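Local coordinates for protein flavodoxin-like domain (Synechococcus elongatus PCC 6301, PDB 3HLY) that probably binds a flavin mononucleotide cofactor and takes part in electron transfer, as flavodoxin-like domains of flavoproteins commonly do, at residues Asp15-Ala20 with Gly86-Tyr91; Gln19-Gly24 with Gln129-Ser134; Glu96-Leu101 with Pro116-Asp121. All coordinates share one frame; numbering follows the deposited sequence.

Contact 1: Asp15-Ala20 with Gly86-Tyr91; sequences DRLSQA and GLFDSY
The backbone of helix residues 15-20 comes nearest to that of residues 86-91 where Leu17 faces Ser90, their CA atoms 7.3 Å apart, and the space between is taken up by side chains. Leu17 and Phe88 point at each other and carry most of the contact. Leu17 CB lies 3.8 Å from Phe88 CE1, while Leu17 CD1 reaches further along the chain and sits 3.4 Å from the carbonyl oxygen Asp89 O and 3.9 Å from Ser90 CA. Phe88 has its CG set between the backbone N and the carbonyl carbon (chi1 72°), which swings the ring off strand 84-88 and over to the helix. The far end of that ring meets the next helix residue, with Ser18 CB 3.8 Å from Phe88 CZ. This is the packing of a sheet against the helix that follows its first strand in the flavodoxin-like fold, a parallel sheet flanked by helices; Leu17 also touches Ile127 and Cys131 of helix 125-144, and Ser18 packs on Ile5 and Tyr7 of strand 3-7. The hydroxyl of Ser18 turns back to its own helix, where Ser14 O is its main partner and Asp15 O is also near. Beyond Phe88 the strand gives way to an Asx turn, in which Tyr91 N donates to Asp89 OD2 over 2.9 Å at 164°, meeting the carboxylate from above its plane. The hydroxyl of Ser90 binds Thr59 O, which ties the turn to the loop after strand 54-58. In flavodoxins, loops at this end of the sheet surround the flavin.

Contact 2: Gln19-Gly24 with Gln129-Ser134; sequences QAIGRG and QQCEES
Two helices on the same side of the flavodoxin-like sheet, 14-27 and 125-144, pack closely where Ala20, Ile21 and Gly24 meet Cys131 and Glu132. The axes of segments 19-24 and 129-134 approach to 6.5 Å with a signed crossing angle of -39°, near enough for backbone to touch backbone. Three CA-H...O contacts result, and each helix supplies both CA-H groups and carbonyls to them. Glu132 CA points its hydrogen at Ala20 O, 3.3 Å away. In the reverse direction Ile21 CA meets Cys131 O at 3.4 Å, and one turn on Gly24 CA meets Glu132 O at 3.3 Å. Ala20 and Gly24, four residues apart on one helical face, form a small-xxx-small pattern of the GxxxG kind, which permits this approach: a beta carbon at Gly24 would run into Glu132 O. That oxygen also accepts from Thr136 OG1. The apolar part of the interface centres on Cys131, whose CB lies 3.5 Å from Ala20 CB and 3.6 Å from Ile21 CG1. Ile117, from the loop before helix 125-144, packs on both Ile21 and Cys131. On the other flank Glu132 holds CG anti to its backbone N (chi1 -175°) and runs out extended, so that its CG rests against Gly24, 3.8 Å from Gly24 CA. Its carboxylate ends beside Arg23, yet Glu132 OE2 stays 4.4 Å from Arg23 NE and well out of the guanidinium plane, so the two probably attract through charge alone. Further along helix 125-144, Ser134 OG and Ser134 N grip Gln130 O from opposite faces of its carbonyl plane.

Contact 3: Glu96-Leu101 with Pro116-Asp121; sequences EPIDAL and PIRVKD
Arg118 places its CG opposite the carbonyl carbon (chi1 -51°) and stays extended as far as NE, a path that carries the guanidinium over Ile98 to Asp99, whose own CG likewise lies beside its backbone N. There Asp99 OD2 and Arg118 NH2 form a salt bridge of 3.5 Å. The hydrogen bond within it is weak, with an angle of 153° at the proton, although the oxygen lies at the guanidinium edge in its plane; the two flat groups are inclined by 38°. Beneath this exposed pair Ile98 is buried. Its CG2 touches both Pro116 CB, at 3.8 Å, and Arg118 NH2, at 3.7 Å, while CD1 extends to 3.8 Å from Ile117 O and also touches Arg118 CG. With an alanine here both branches would be gone, and the guanidinium would probably lose its apolar support while a gap opened against Pro116. Ile98 also packs on Thr59 and Asp89, while Ile117 turns away to Phe88 and Cys131. Pro97 occupies the N-cap position of helix 98-107. Backbone bonds from Ile117 to Leu87 and Asp89 lay segment 116-121 beside the end of strand 84-88. The contact therefore holds the start of the connecting helix of a beta-alpha-beta crossover, strand 84-88 to helix 98-107 to strand 111-112, against the chain beyond its last strand, as expected of the flavodoxin-like fold.

From the N terminus, helix 14-27 opens two long-range closures. Contact 1 comes first, bringing the start of that helix to the end of strand 84-88, an inner strand of the sheet; contact 2, which shares Gln19 and Ala20 with it, spans to helix 125-144 and so encloses most of the domain. Contact 3 begins only after contact 1 has closed and lies entirely within the span of contact 2, a short closure between helix 98-107 and the loop before the last helix. Ile117 joins all three: its backbone ties contact 3 to contact 1, and its CD1 packs against Ile21, Cys131 and Ser134 of contact 2. Phe88 similarly meets Ile21, linking contacts 1 and 2.

Contact 1: Asp15-Ala20 with Gly86-Tyr91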
ATOM      1  N   ASP A  15       9.948  -4.396   1.377  1.00 38.63           N
ATOM      2  CA  ASP A  15      10.228  -4.971   0.057  1.00 48.52           C
ATOM      3  C   ASP A  15       9.502  -6.308  -0.115  1.00 44.10           C
ATOM      4  O   ASP A  15       8.793  -6.540  -1.099  1.00 42.08           O
ATOM      5  CB  ASP A  15      11.726  -5.245  -0.133  1.00 57.78           C
ATOM      6  CG  ASP A  15      12.565  -3.984  -0.148  1.00 73.29           C
ATOM      7  OD1 ASP A  15      12.359  -3.122  -1.034  1.00 80.58           O
ATOM      8  OD2 ASP A  15      13.446  -3.863   0.730  1.00 74.90           O
ATOM      9  N   ARG A  16       9.698  -7.171   0.873  1.00 30.85           N
ATOM     10  CA  ARG A  16       9.168  -8.524   0.879  1.00 35.57           C
ATOM     11  C   ARG A  16       7.656  -8.664   1.047  1.00 33.60           C
ATOM     12  O   ARG A  16       7.033  -9.504   0.411  1.00 27.67           O
ATOM     13  CB  ARG A  16       9.892  -9.308   1.967  1.00 43.91           C
ATOM     14  CG  ARG A  16      10.144 -10.739   1.630  1.00 55.79           C
ATOM     15  CD  ARG A  16      11.363 -11.219   2.382  1.00 67.97           C
ATOM     16  NE  ARG A  16      12.577 -10.510   1.991  1.00 75.30           N
ATOM     17  CZ  ARG A  16      13.770 -10.727   2.538  1.00 81.85           C
ATOM     18  NH1 ARG A  16      13.907 -11.630   3.503  1.00 75.89           N
ATOM     19  NH2 ARG A  16      14.830 -10.053   2.110  1.00 86.22           N
ATOM     20  N   LEU A  17       7.067  -7.865   1.915  1.00 21.77           N
ATOM     21  CA  LEU A  17       5.625  -7.937   2.087  1.00 28.42           C
ATOM     22  C   LEU A  17       4.990  -7.322   0.837  1.00 28.10           C
ATOM     23  O   LEU A  17       4.055  -7.874   0.267  1.00 26.80           O
ATOM     24  CB  LEU A  17       5.210  -7.155   3.322  1.00 27.15           C
ATOM     25  CG  LEU A  17       5.832  -7.627   4.635  1.00 22.86           C
ATOM     26  CD1 LEU A  17       5.878  -6.482   5.633  1.00 29.61           C
ATOM     27  CD2 LEU A  17       5.040  -8.781   5.160  1.00 25.07           C
ATOM     28  N   SER A  18       5.531  -6.191   0.398  1.00 23.43           N
ATOM     29  CA  SER A  18       4.992  -5.515  -0.783  1.00 25.94           C
ATOM     30  C   SER A  18       5.112  -6.382  -2.042  1.00 31.14           C
ATOM     31  O   SER A  18       4.210  -6.378  -2.877  1.00 35.37           O
ATOM     32  CB  SER A  18       5.658  -4.140  -0.970  1.00 25.57           C
ATOM     33  OG  SER A  18       7.020  -4.232  -1.380  1.00 36.97           O
ATOM     34  N   GLN A  19       6.199  -7.149  -2.168  1.00 24.98           N
ATOM     35  CA  GLN A  19       6.383  -8.023  -3.328  1.00 18.59           C
ATOM     36  C   GLN A  19       5.385  -9.184  -3.316  1.00 31.48           C
ATOM     37  O   GLN A  19       4.884  -9.595  -4.359  1.00 25.88           O
ATOM     38  CB  GLN A  19       7.804  -8.596  -3.345  1.00 26.21           C
ATOM     39  CG  GLN A  19       8.834  -7.705  -3.994  1.00 44.32           C
ATOM     40  CD  GLN A  19      10.250  -8.199  -3.754  1.00 49.16           C
ATOM     41  OE1 GLN A  19      10.473  -9.382  -3.470  1.00 46.61           O
ATOM     42  NE2 GLN A  19      11.215  -7.296  -3.869  1.00 52.30           N
ATOM     43  N   ALA A  20       5.133  -9.725  -2.125  1.00 24.07           N
ATOM     44  CA  ALA A  20       4.196 -10.820  -1.939  1.00 22.25           C
ATOM     45  C   ALA A  20       2.784 -10.348  -2.336  1.00 20.63           C
ATOM     46  O   ALA A  20       2.055 -11.066  -3.011  1.00 36.76           O
ATOM     47  CB  ALA A  20       4.208 -11.266  -0.486  1.00 19.99           C
ATOM     48  N   GLY A  86      -5.289  -0.654   0.659  1.00 29.26           N
ATOM     49  CA  GLY A  86      -4.801  -1.879   1.268  1.00 19.90           C
ATOM     50  C   GLY A  86      -3.641  -1.464   2.143  1.00 25.08           C
ATOM     51  O   GLY A  86      -2.686  -0.861   1.661  1.00 35.36           O
ATOM     52  N   LEU A  87      -3.723  -1.755   3.433  1.00 23.26           N
ATOM     53  CA  LEU A  87      -2.655  -1.400   4.353  1.00 25.86           C
ATOM     54  C   LEU A  87      -1.950  -2.652   4.891  1.00 25.07           C
ATOM     55  O   LEU A  87      -2.577  -3.689   5.086  1.00 28.53           O
ATOM     56  CB  LEU A  87      -3.237  -0.591   5.517  1.00 15.63           C
ATOM     57  CG  LEU A  87      -3.779   0.786   5.118  1.00 30.20           C
ATOM     58  CD1 LEU A  87      -4.519   1.427   6.282  1.00 27.51           C
ATOM     59  CD2 LEU A  87      -2.623   1.677   4.664  1.00 28.98           C
ATOM     60  N   PHE A  88      -0.643  -2.551   5.090  1.00 31.56           N
ATOM     61  CA  PHE A  88       0.141  -3.646   5.656  1.00 33.27           C
ATOM     62  C   PHE A  88       1.223  -3.071   6.559  1.00 43.31           C
ATOM     63  O   PHE A  88       1.873  -2.079   6.224  1.00 40.88           O
ATOM     64  CB  PHE A  88       0.754  -4.534   4.562  1.00 34.98           C
ATOM     65  CG  PHE A  88       1.898  -3.912   3.798  1.00 29.24           C
ATOM     66  CD1 PHE A  88       3.197  -3.975   4.284  1.00 27.65           C
ATOM     67  CD2 PHE A  88       1.685  -3.346   2.538  1.00 36.55           C
ATOM     68  CE1 PHE A  88       4.275  -3.495   3.524  1.00 32.33           C
ATOM     69  CE2 PHE A  88       2.758  -2.860   1.767  1.00 31.43           C
ATOM     70  CZ  PHE A  88       4.053  -2.937   2.258  1.00 21.84           C
ATOM     71  N   ASP A  89       1.390  -3.677   7.726  1.00 49.75           N
ATOM     72  CA  ASP A  89       2.405  -3.219   8.661  1.00 45.79           C
ATOM     73  C   ASP A  89       3.768  -3.661   8.134  1.00 40.74           C
ATOM     74  O   ASP A  89       3.987  -4.845   7.881  1.00 39.89           O
ATOM     75  CB  ASP A  89       2.139  -3.815  10.040  1.00 56.94           C
ATOM     76  CG  ASP A  89       3.003  -3.197  11.115  1.00 63.58           C
ATOM     77  OD1 ASP A  89       2.615  -3.283  12.302  1.00 74.19           O
ATOM     78  OD2 ASP A  89       4.070  -2.632  10.779  1.00 61.89           O
ATOM     79  N   SER A  90       4.677  -2.706   7.963  1.00 31.20           N
ATOM     80  CA  SER A  90       6.007  -3.003   7.454  1.00 37.79           C
ATOM     81  C   SER A  90       6.961  -3.611   8.486  1.00 47.87           C
ATOM     82  O   SER A  90       8.014  -4.150   8.123  1.00 44.14           O
ATOM     83  CB  SER A  90       6.621  -1.734   6.871  1.00 47.55           C
ATOM     84  OG  SER A  90       6.690  -0.714   7.845  1.00 62.07           O
ATOM     85  N   TYR A  91       6.578  -3.536   9.762  1.00 48.59           N
ATOM     86  CA  TYR A  91       7.385  -4.051  10.872  1.00 48.07           C
ATOM     87  C   TYR A  91       8.747  -3.367  10.890  1.00 50.94           C
ATOM     88  O   TYR A  91       9.782  -4.026  10.968  1.00 51.37           O
ATOM     89  CB  TYR A  91       7.569  -5.566  10.759  1.00 51.72           C
ATOM     90  CG  TYR A  91       8.029  -6.234  12.039  1.00 65.04           C
ATOM     91  CD1 TYR A  91       7.388  -5.978  13.254  1.00 80.10           C
ATOM     92  CD2 TYR A  91       9.081  -7.150  12.034  1.00 75.29           C
ATOM     93  CE1 TYR A  91       7.786  -6.621  14.436  1.00 85.31           C
ATOM     94  CE2 TYR A  91       9.488  -7.800  13.209  1.00 80.83           C
ATOM     95  CZ  TYR A  91       8.836  -7.530  14.403  1.00 83.99           C
ATOM     96  OH  TYR A  91       9.235  -8.164  15.558  1.00 87.79           O
TER

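Contact 2: Gln19-Gly24 with Gln129-Ser134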
ATOM      1  N   GLN A  19       6.199  -7.149  -2.168  1.00 24.98           N
ATOM      2  CA  GLN A  19       6.383  -8.023  -3.328  1.00 18.59           C
ATOM      3  C   GLN A  19       5.385  -9.184  -3.316  1.00 31.48           C
ATOM      4  O   GLN A  19       4.884  -9.595  -4.359  1.00 25.88           O
ATOM      5  CB  GLN A  19       7.804  -8.596  -3.345  1.00 26.21           C
ATOM      6  CG  GLN A  19       8.834  -7.705  -3.994  1.00 44.32           C
ATOM      7  CD  GLN A  19      10.250  -8.199  -3.754  1.00 49.16           C
ATOM      8  OE1 GLN A  19      10.473  -9.382  -3.470  1.00 46.61           O
ATOM      9  NE2 GLN A  19      11.215  -7.296  -3.869  1.00 52.30           N
ATOM     10  N   ALA A  20       5.133  -9.725  -2.125  1.00 24.07           N
ATOM     11  CA  ALA A  20       4.196 -10.820  -1.939  1.00 22.25           C
ATOM     12  C   ALA A  20       2.784 -10.348  -2.336  1.00 20.63           C
ATOM     13  O   ALA A  20       2.055 -11.066  -3.011  1.00 36.76           O
ATOM     14  CB  ALA A  20       4.208 -11.266  -0.486  1.00 19.99           C
ATOM     15  N   ILE A  21       2.397  -9.154  -1.915  1.00 15.99           N
ATOM     16  CA  ILE A  21       1.076  -8.622  -2.282  1.00 19.75           C
ATOM     17  C   ILE A  21       1.070  -8.395  -3.790  1.00 27.67           C
ATOM     18  O   ILE A  21       0.078  -8.700  -4.466  1.00 23.10           O
ATOM     19  CB  ILE A  21       0.790  -7.275  -1.573  1.00 25.66           C
ATOM     20  CG1 ILE A  21       0.648  -7.488  -0.068  1.00 32.01           C
ATOM     21  CG2 ILE A  21      -0.525  -6.657  -2.065  1.00 29.39           C
ATOM     22  CD1 ILE A  21       0.805  -6.163   0.750  1.00 19.55           C
ATOM     23  N   GLY A  22       2.177  -7.858  -4.310  1.00 20.49           N
ATOM     24  CA  GLY A  22       2.282  -7.597  -5.739  1.00 18.42           C
ATOM     25  C   GLY A  22       2.147  -8.881  -6.563  1.00 24.53           C
ATOM     26  O   GLY A  22       1.503  -8.899  -7.607  1.00 26.39           O
ATOM     27  N   ARG A  23       2.750  -9.968  -6.086  1.00 25.07           N
ATOM     28  CA  ARG A  23       2.668 -11.257  -6.788  1.00 36.68           C
ATOM     29  C   ARG A  23       1.210 -11.720  -6.882  1.00 34.08           C
ATOM     30  O   ARG A  23       0.755 -12.204  -7.921  1.00 26.99           O
ATOM     31  CB  ARG A  23       3.479 -12.326  -6.030  1.00 44.48           C
ATOM     32  CG  ARG A  23       4.646 -12.906  -6.779  1.00 53.95           C
ATOM     33  CD  ARG A  23       5.460 -13.823  -5.865  1.00 60.14           C
ATOM     34  NE  ARG A  23       5.737 -13.164  -4.590  1.00 62.29           N
ATOM     35  CZ  ARG A  23       6.605 -13.592  -3.681  1.00 62.70           C
ATOM     36  NH1 ARG A  23       7.312 -14.696  -3.891  1.00 74.63           N
ATOM     37  NH2 ARG A  23       6.758 -12.916  -2.552  1.00 59.06           N
ATOM     38  N   GLY A  24       0.488 -11.596  -5.776  1.00 27.06           N
ATOM     39  CA  GLY A  24      -0.897 -12.013  -5.759  1.00 27.81           C
ATOM     40  C   GLY A  24      -1.689 -11.198  -6.761  1.00 34.83           C
ATOM     41  O   GLY A  24      -2.513 -11.731  -7.495  1.00 35.92           O
ATOM     42  N   GLN A 129       1.949 -15.635   2.733  1.00 37.92           N
ATOM     43  CA  GLN A 129       0.854 -16.273   2.008  1.00 41.10           C
ATOM     44  C   GLN A 129      -0.369 -15.373   2.102  1.00 36.21           C
ATOM     45  O   GLN A 129      -1.129 -15.254   1.145  1.00 39.24           O
ATOM     46  CB  GLN A 129       0.515 -17.644   2.601  1.00 52.71           C
ATOM     47  CG  GLN A 129      -0.616 -18.371   1.873  1.00 61.71           C
ATOM     48  CD  GLN A 129      -0.294 -18.649   0.406  1.00 74.47           C
ATOM     49  OE1 GLN A 129       0.644 -19.388   0.089  1.00 79.54           O
ATOM     50  NE2 GLN A 129      -1.069 -18.051  -0.496  1.00 69.70           N
ATOM     51  N   GLN A 130      -0.553 -14.746   3.262  1.00 23.88           N
ATOM     52  CA  GLN A 130      -1.676 -13.847   3.481  1.00 28.06           C
ATOM     53  C   GLN A 130      -1.540 -12.583   2.605  1.00 21.04           C
ATOM     54  O   GLN A 130      -2.534 -12.061   2.092  1.00 29.01           O
ATOM     55  CB  GLN A 130      -1.766 -13.477   4.961  1.00 32.68           C
ATOM     56  CG  GLN A 130      -2.965 -12.607   5.303  1.00 39.48           C
ATOM     57  CD  GLN A 130      -2.983 -12.211   6.759  1.00 49.76           C
ATOM     58  OE1 GLN A 130      -2.072 -12.563   7.522  1.00 56.56           O
ATOM     59  NE2 GLN A 130      -4.013 -11.466   7.162  1.00 46.97           N
ATOM     60  N   CYS A 131      -0.324 -12.070   2.469  1.00 21.19           N
ATOM     61  CA  CYS A 131      -0.075 -10.930   1.580  1.00 21.84           C
ATOM     62  C   CYS A 131      -0.447 -11.317   0.135  1.00 23.94           C
ATOM     63  O   CYS A 131      -1.097 -10.547  -0.590  1.00 25.05           O
ATOM     64  CB  CYS A 131       1.404 -10.571   1.567  1.00 28.88           C
ATOM     65  SG  CYS A 131       1.990  -9.741   3.025  1.00 35.22           S
ATOM     66  N   GLU A 132       0.005 -12.495  -0.292  1.00 19.38           N
ATOM     67  CA  GLU A 132      -0.278 -12.954  -1.648  1.00 21.15           C
ATOM     68  C   GLU A 132      -1.768 -13.144  -1.840  1.00 25.62           C
ATOM     69  O   GLU A 132      -2.320 -12.768  -2.874  1.00 24.77           O
ATOM     70  CB  GLU A 132       0.441 -14.266  -1.950  1.00 25.08           C
ATOM     71  CG  GLU A 132       0.280 -14.728  -3.381  1.00 40.55           C
ATOM     72  CD  GLU A 132       1.117 -15.961  -3.683  1.00 66.77           C
ATOM     73  OE1 GLU A 132       0.523 -17.031  -3.945  1.00 80.18           O
ATOM     74  OE2 GLU A 132       2.366 -15.854  -3.648  1.00 64.28           O
ATOM     75  N   GLU A 133      -2.424 -13.724  -0.840  1.00 24.08           N
ATOM     76  CA  GLU A 133      -3.863 -13.939  -0.933  1.00 23.92           C
ATOM     77  C   GLU A 133      -4.614 -12.610  -0.934  1.00 23.54           C
ATOM     78  O   GLU A 133      -5.632 -12.481  -1.595  1.00 25.42           O
ATOM     79  CB  GLU A 133      -4.374 -14.795   0.233  1.00 29.73           C
ATOM     80  CG  GLU A 133      -5.821 -15.210   0.037  1.00 46.67           C
ATOM     81  CD  GLU A 133      -5.992 -16.143  -1.159  1.00 66.35           C
ATOM     82  OE1 GLU A 133      -7.068 -16.118  -1.793  1.00 64.58           O
ATOM     83  OE2 GLU A 133      -5.050 -16.910  -1.457  1.00 73.20           O
ATOM     84  N   SER A 134      -4.112 -11.628  -0.188  1.00 22.16           N
ATOM     85  CA  SER A 134      -4.750 -10.317  -0.141  1.00 21.60           C
ATOM     86  C   SER A 134      -4.664  -9.667  -1.516  1.00 29.84           C
ATOM     87  O   SER A 134      -5.619  -9.011  -1.951  1.00 27.53           O
ATOM     88  CB  SER A 134      -4.061  -9.403   0.890  1.00 19.57           C
ATOM     89  OG  SER A 134      -4.139  -9.941   2.189  1.00 18.45           O
TER

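Contact 3: Glu96-Leu101 with Pro116-Asp121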
ATOM      1  N   GLU A  96       4.205   4.492  11.955  1.00 66.01           N
ATOM      2  CA  GLU A  96       2.816   4.878  12.160  1.00 65.34           C
ATOM      3  C   GLU A  96       1.909   3.658  12.257  1.00 62.83           C
ATOM      4  O   GLU A  96       2.064   2.696  11.508  1.00 62.91           O
ATOM      5  CB  GLU A  96       2.329   5.753  11.002  1.00 65.16           C
ATOM      6  CG  GLU A  96       2.179   7.221  11.335  1.00 75.96           C
ATOM      7  CD  GLU A  96       1.218   7.923  10.393  1.00 88.80           C
ATOM      8  OE1 GLU A  96       1.446   7.879   9.159  1.00 91.62           O
ATOM      9  OE2 GLU A  96       0.233   8.517  10.887  1.00 85.46           O
ATOM     10  N   PRO A  97       0.942   3.686  13.183  1.00 59.74           N
ATOM     11  CA  PRO A  97      -0.002   2.577  13.379  1.00 56.92           C
ATOM     12  C   PRO A  97      -0.964   2.421  12.195  1.00 43.85           C
ATOM     13  O   PRO A  97      -1.420   3.413  11.624  1.00 35.53           O
ATOM     14  CB  PRO A  97      -0.747   2.974  14.657  1.00 54.31           C
ATOM     15  CG  PRO A  97       0.205   3.918  15.356  1.00 55.70           C
ATOM     16  CD  PRO A  97       0.764   4.718  14.219  1.00 53.89           C
ATOM     17  N   ILE A  98      -1.279   1.182  11.836  1.00 38.43           N
ATOM     18  CA  ILE A  98      -2.201   0.922  10.728  1.00 38.03           C
ATOM     19  C   ILE A  98      -3.496   1.709  10.897  1.00 30.14           C
ATOM     20  O   ILE A  98      -3.950   2.386   9.979  1.00 45.28           O
ATOM     21  CB  ILE A  98      -2.537  -0.601  10.623  1.00 45.08           C
ATOM     22  CG1 ILE A  98      -1.535  -1.287   9.693  1.00 40.71           C
ATOM     23  CG2 ILE A  98      -3.959  -0.806  10.121  1.00 40.16           C
ATOM     24  CD1 ILE A  98      -1.761  -2.763   9.545  1.00 42.95           C
ATOM     25  N   ASP A  99      -4.074   1.629  12.090  1.00 32.42           N
ATOM     26  CA  ASP A  99      -5.328   2.299  12.409  1.00 39.83           C
ATOM     27  C   ASP A  99      -5.350   3.792  12.061  1.00 44.73           C
ATOM     28  O   ASP A  99      -6.347   4.301  11.543  1.00 47.40           O
ATOM     29  CB  ASP A  99      -5.635   2.099  13.891  1.00 49.31           C
ATOM     30  CG  ASP A  99      -5.435   0.656  14.338  1.00 64.74           C
ATOM     31  OD1 ASP A  99      -6.440  -0.029  14.620  1.00 67.02           O
ATOM     32  OD2 ASP A  99      -4.266   0.199  14.399  1.00 64.31           O
ATOM     33  N   ALA A 100      -4.249   4.490  12.344  1.00 45.00           N
ATOM     34  CA  ALA A 100      -4.153   5.919  12.063  1.00 42.89           C
ATOM     35  C   ALA A 100      -4.285   6.207  10.563  1.00 45.13           C
ATOM     36  O   ALA A 100      -5.040   7.095  10.163  1.00 43.22           O
ATOM     37  CB  ALA A 100      -2.822   6.465  12.589  1.00 41.83           C
ATOM     38  N   LEU A 101      -3.541   5.463   9.745  1.00 42.86           N
ATOM     39  CA  LEU A 101      -3.595   5.628   8.298  1.00 36.87           C
ATOM     40  C   LEU A 101      -4.986   5.277   7.817  1.00 33.48           C
ATOM     41  O   LEU A 101      -5.572   6.003   7.027  1.00 39.84           O
ATOM     42  CB  LEU A 101      -2.598   4.703   7.590  1.00 47.17           C
ATOM     43  CG  LEU A 101      -1.105   5.018   7.640  1.00 52.10           C
ATOM     44  CD1 LEU A 101      -0.850   6.389   7.032  1.00 39.97           C
ATOM     45  CD2 LEU A 101      -0.629   4.974   9.079  1.00 67.65           C
ATOM     46  N   PRO A 116      -6.677  -5.143   6.743  1.00 36.97           N
ATOM     47  CA  PRO A 116      -5.310  -4.719   7.038  1.00 25.81           C
ATOM     48  C   PRO A 116      -4.415  -5.910   7.409  1.00 36.15           C
ATOM     49  O   PRO A 116      -4.820  -6.773   8.178  1.00 36.02           O
ATOM     50  CB  PRO A 116      -5.507  -3.745   8.197  1.00 32.78           C
ATOM     51  CG  PRO A 116      -6.821  -3.076   7.831  1.00 36.91           C
ATOM     52  CD  PRO A 116      -7.666  -4.268   7.406  1.00 38.52           C
ATOM     53  N   ILE A 117      -3.202  -5.957   6.863  1.00 38.86           N
ATOM     54  CA  ILE A 117      -2.294  -7.053   7.168  1.00 34.48           C
ATOM     55  C   ILE A 117      -1.406  -6.664   8.348  1.00 37.86           C
ATOM     56  O   ILE A 117      -0.388  -6.000   8.177  1.00 41.51           O
ATOM     57  CB  ILE A 117      -1.422  -7.394   5.959  1.00 30.59           C
ATOM     58  CG1 ILE A 117      -2.312  -7.856   4.803  1.00 33.01           C
ATOM     59  CG2 ILE A 117      -0.411  -8.477   6.333  1.00 29.56           C
ATOM     60  CD1 ILE A 117      -1.591  -7.852   3.444  1.00 33.19           C
ATOM     61  N   ARG A 118      -1.795  -7.107   9.537  1.00 32.88           N
ATOM     62  CA  ARG A 118      -1.080  -6.787  10.769  1.00 30.06           C
ATOM     63  C   ARG A 118       0.064  -7.736  11.132  1.00 41.26           C
ATOM     64  O   ARG A 118      -0.166  -8.857  11.569  1.00 50.52           O
ATOM     65  CB  ARG A 118      -2.089  -6.737  11.913  1.00 33.10           C
ATOM     66  CG  ARG A 118      -3.285  -5.842  11.612  1.00 41.37           C
ATOM     67  CD  ARG A 118      -4.294  -5.795  12.742  1.00 36.58           C
ATOM     68  NE  ARG A 118      -5.458  -4.997  12.366  1.00 33.56           N
ATOM     69  CZ  ARG A 118      -5.561  -3.680  12.516  1.00 41.43           C
ATOM     70  NH1 ARG A 118      -6.663  -3.055  12.126  1.00 43.24           N
ATOM     71  NH2 ARG A 118      -4.585  -2.984  13.073  1.00 37.52           N
ATOM     72  N   VAL A 119       1.299  -7.285  10.959  1.00 39.83           N
ATOM     73  CA  VAL A 119       2.446  -8.111  11.304  1.00 55.87           C
ATOM     74  C   VAL A 119       3.057  -7.604  12.614  1.00 63.54           C
ATOM     75  O   VAL A 119       3.478  -6.450  12.714  1.00 59.83           O
ATOM     76  CB  VAL A 119       3.510  -8.098  10.179  1.00 61.03           C
ATOM     77  CG1 VAL A 119       2.890  -8.582   8.881  1.00 64.31           C
ATOM     78  CG2 VAL A 119       4.073  -6.707  10.001  1.00 66.08           C
ATOM     79  N   LYS A 120       3.081  -8.472  13.622  1.00 69.80           N
ATOM     80  CA  LYS A 120       3.613  -8.124  14.938  1.00 77.58           C
ATOM     81  C   LYS A 120       4.764  -9.047  15.307  1.00 87.03           C
ATOM     82  O   LYS A 120       4.891  -9.476  16.456  1.00 99.66           O
ATOM     83  CB  LYS A 120       2.504  -8.222  15.991  1.00 71.77           C
ATOM     84  N   ASP A 121       5.596  -9.351  14.318  1.00 83.11           N
ATOM     85  CA  ASP A 121       6.748 -10.223  14.503  1.00 81.06           C
ATOM     86  C   ASP A 121       7.371 -10.486  13.138  1.00 76.42           C
ATOM     87  O   ASP A 121       6.871 -10.018  12.115  1.00 74.98           O
ATOM     88  CB  ASP A 121       6.318 -11.537  15.142  1.00 79.59           C
TER